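Long-range contact in glucose dehydrogenase (Serratia sp. FS14, PDB 7CDY), which is a beta-propeller protein of the glucose/sorbosone dehydrogenase family, with a calcium ion bound in the model: residues 57-62 against 122-127. Numbering follows the deposited sequence.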
loop_
_atom_site.group_PDB
_atom_site.type_symbol
_atom_site.label_atom_id
_atom_site.label_comp_id
_atom_site.label_asym_id
_atom_site.label_seq_id
_atom_site.Cartn_x
_atom_site.Cartn_y
_atom_site.Cartn_z
ATOM N N GLU A 57 7.226 -9.716 -12.613
ATOM C CA GLU A 57 8.340 -9.033 -13.306
ATOM C C GLU A 57 8.528 -7.646 -12.680
ATOM O O GLU A 57 7.556 -7.022 -12.318
ATOM C CB GLU A 57 8.023 -8.814 -14.785
ATOM C CG GLU A 57 7.859 -10.089 -15.599
ATOM C CD GLU A 57 9.129 -10.780 -16.076
ATOM O OE1 GLU A 57 10.096 -10.729 -15.359
ATOM O OE2 GLU A 57 9.100 -11.372 -17.105
ATOM N N GLY A 58 9.786 -7.214 -12.539
ATOM C CA GLY A 58 10.079 -5.888 -11.963
ATOM C C GLY A 58 9.526 -5.725 -10.553
ATOM O O GLY A 58 9.906 -6.476 -9.696
ATOM N N GLN A 59 8.703 -4.695 -10.359
ATOM C CA GLN A 59 8.054 -4.416 -9.051
ATOM C C GLN A 59 6.715 -5.158 -8.954
ATOM O O GLN A 59 6.054 -4.992 -7.954
ATOM C CB GLN A 59 7.742 -2.917 -8.880
ATOM C CG GLN A 59 8.741 -1.905 -9.447
ATOM C CD GLN A 59 8.415 -0.442 -9.186
ATOM O OE1 GLN A 59 7.287 0.017 -9.299
ATOM N NE2 GLN A 59 9.436 0.322 -8.836
ATOM N N GLY A 60 6.314 -5.932 -9.965
ATOM C CA GLY A 60 5.027 -6.581 -9.901
ATOM C C GLY A 60 5.078 -7.986 -9.340
ATOM O O GLY A 60 6.120 -8.635 -9.276
ATOM N N GLY A 61 3.908 -8.464 -8.944
ATOM C CA GLY A 61 3.726 -9.840 -8.523
ATOM C C GLY A 61 2.514 -9.931 -7.626
ATOM O O GLY A 61 1.510 -9.249 -7.867
ATOM N N LEU A 62 2.592 -10.748 -6.582
ATOM C CA LEU A 62 1.538 -10.783 -5.584
ATOM C C LEU A 62 1.831 -9.683 -4.578
ATOM O O LEU A 62 2.945 -9.616 -4.039
ATOM C CB LEU A 62 1.484 -12.148 -4.893
ATOM C CG LEU A 62 0.392 -12.307 -3.836
ATOM C CD1 LEU A 62 -0.989 -12.158 -4.468
ATOM C CD2 LEU A 62 0.517 -13.670 -3.168
ATOM N N GLY A 122 6.309 -3.556 -15.707
ATOM C CA GLY A 122 7.001 -3.956 -14.500
ATOM C C GLY A 122 7.002 -2.937 -13.377
ATOM O O GLY A 122 7.316 -3.282 -12.236
ATOM N N ASN A 123 6.651 -1.688 -13.672
ATOM C CA ASN A 123 6.735 -0.627 -12.678
ATOM C C ASN A 123 5.379 0.010 -12.367
ATOM O O ASN A 123 4.465 0.025 -13.199
ATOM C CB ASN A 123 7.736 0.463 -13.111
ATOM C CG ASN A 123 9.172 -0.026 -13.070
ATOM O OD1 ASN A 123 9.729 -0.266 -11.996
ATOM N ND2 ASN A 123 9.775 -0.191 -14.241
ATOM N N HIS A 124 5.263 0.518 -11.138
ATOM C CA HIS A 124 4.204 1.448 -10.711
ATOM C C HIS A 124 2.808 0.823 -10.763
ATOM O O HIS A 124 1.882 1.328 -11.409
ATOM C CB HIS A 124 4.253 2.774 -11.470
ATOM C CG HIS A 124 5.498 3.566 -11.218
ATOM N ND1 HIS A 124 5.654 4.850 -11.688
ATOM C CD2 HIS A 124 6.631 3.275 -10.533
ATOM C CE1 HIS A 124 6.838 5.315 -11.325
ATOM N NE2 HIS A 124 7.450 4.379 -10.620
ATOM N N PHE A 125 2.663 -0.291 -10.045
ATOM C CA PHE A 125 1.361 -0.901 -9.840
ATOM C C PHE A 125 0.609 -0.280 -8.673
ATOM O O PHE A 125 -0.616 -0.421 -8.595
ATOM C CB PHE A 125 1.538 -2.406 -9.606
ATOM C CG PHE A 125 2.043 -3.144 -10.821
ATOM C CD1 PHE A 125 1.169 -3.447 -11.857
ATOM C CD2 PHE A 125 3.385 -3.504 -10.955
ATOM C CE1 PHE A 125 1.604 -4.107 -12.990
ATOM C CE2 PHE A 125 3.831 -4.160 -12.103
ATOM C CZ PHE A 125 2.939 -4.471 -13.110
ATOM N N GLY A 126 1.303 0.394 -7.762
ATOM C CA GLY A 126 0.670 0.716 -6.489
ATOM C C GLY A 126 0.359 -0.579 -5.764
ATOM O O GLY A 126 1.228 -1.445 -5.591
ATOM N N GLY A 127 -0.892 -0.755 -5.352
ATOM C CA GLY A 127 -1.348 -2.045 -4.864
ATOM C C GLY A 127 -1.822 -2.072 -3.431
ATOM O O GLY A 127 -2.406 -3.086 -3.014
HETATM O O HOH W 1 4.831 -0.861 -8.302
#
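G122 meets Q59 through the backbone: the carbonyl O of G122 takes the amide N of Q59 at 2.7 Å, the donor lying in the carbonyl plane. The amide is offered by a type II' beta turn from E57 to G60, closed by its own bond from G60 N to E57 O, with G58 at a positive phi. At G58 and at G122 the backbones run close, 4.4 Å from CA of G58 to CA of G122. Next comes N123, whose OD1 lies against the side chain of Q59, 3.1 Å from CD. The two side chains cross at about a right angle and their amide planes stand 77° apart; NE2 of Q59 is near OD1, but the angle is too poor for a hydrogen bond. At H124 the bond is made by the main chain, its N-H pointing almost straight (171°) at OE1 of Q59 over 2.8 Å, though the donor is tilted from the plane of the Q59 amide. Beyond CG the glutamine continues extended (chi2 -177°), which carries OE1 past N123 to this amide. The imidazole meets the same oxygen at its edge, with CD2 3.5 Å away, while ND1 is hydrogen-bonded to E143. F125 follows, its ring carbon CE2 3.5 Å from CA of G60, the ring set obliquely to it. The backbone N of F125 gives a hydrogen bond to a water that in turn donates to Q59 OE1.

The example illustrates how one glutamine can join two irregular loops of a beta-propeller, those leading into strands 62-67 and 129-131: its main-chain N donates to one loop carbonyl, and its side-chain carbonyl accepts a main-chain N-H as a peptide carbonyl would. A neutral amide oxygen thus serves H124 N directly and F125 N through the water.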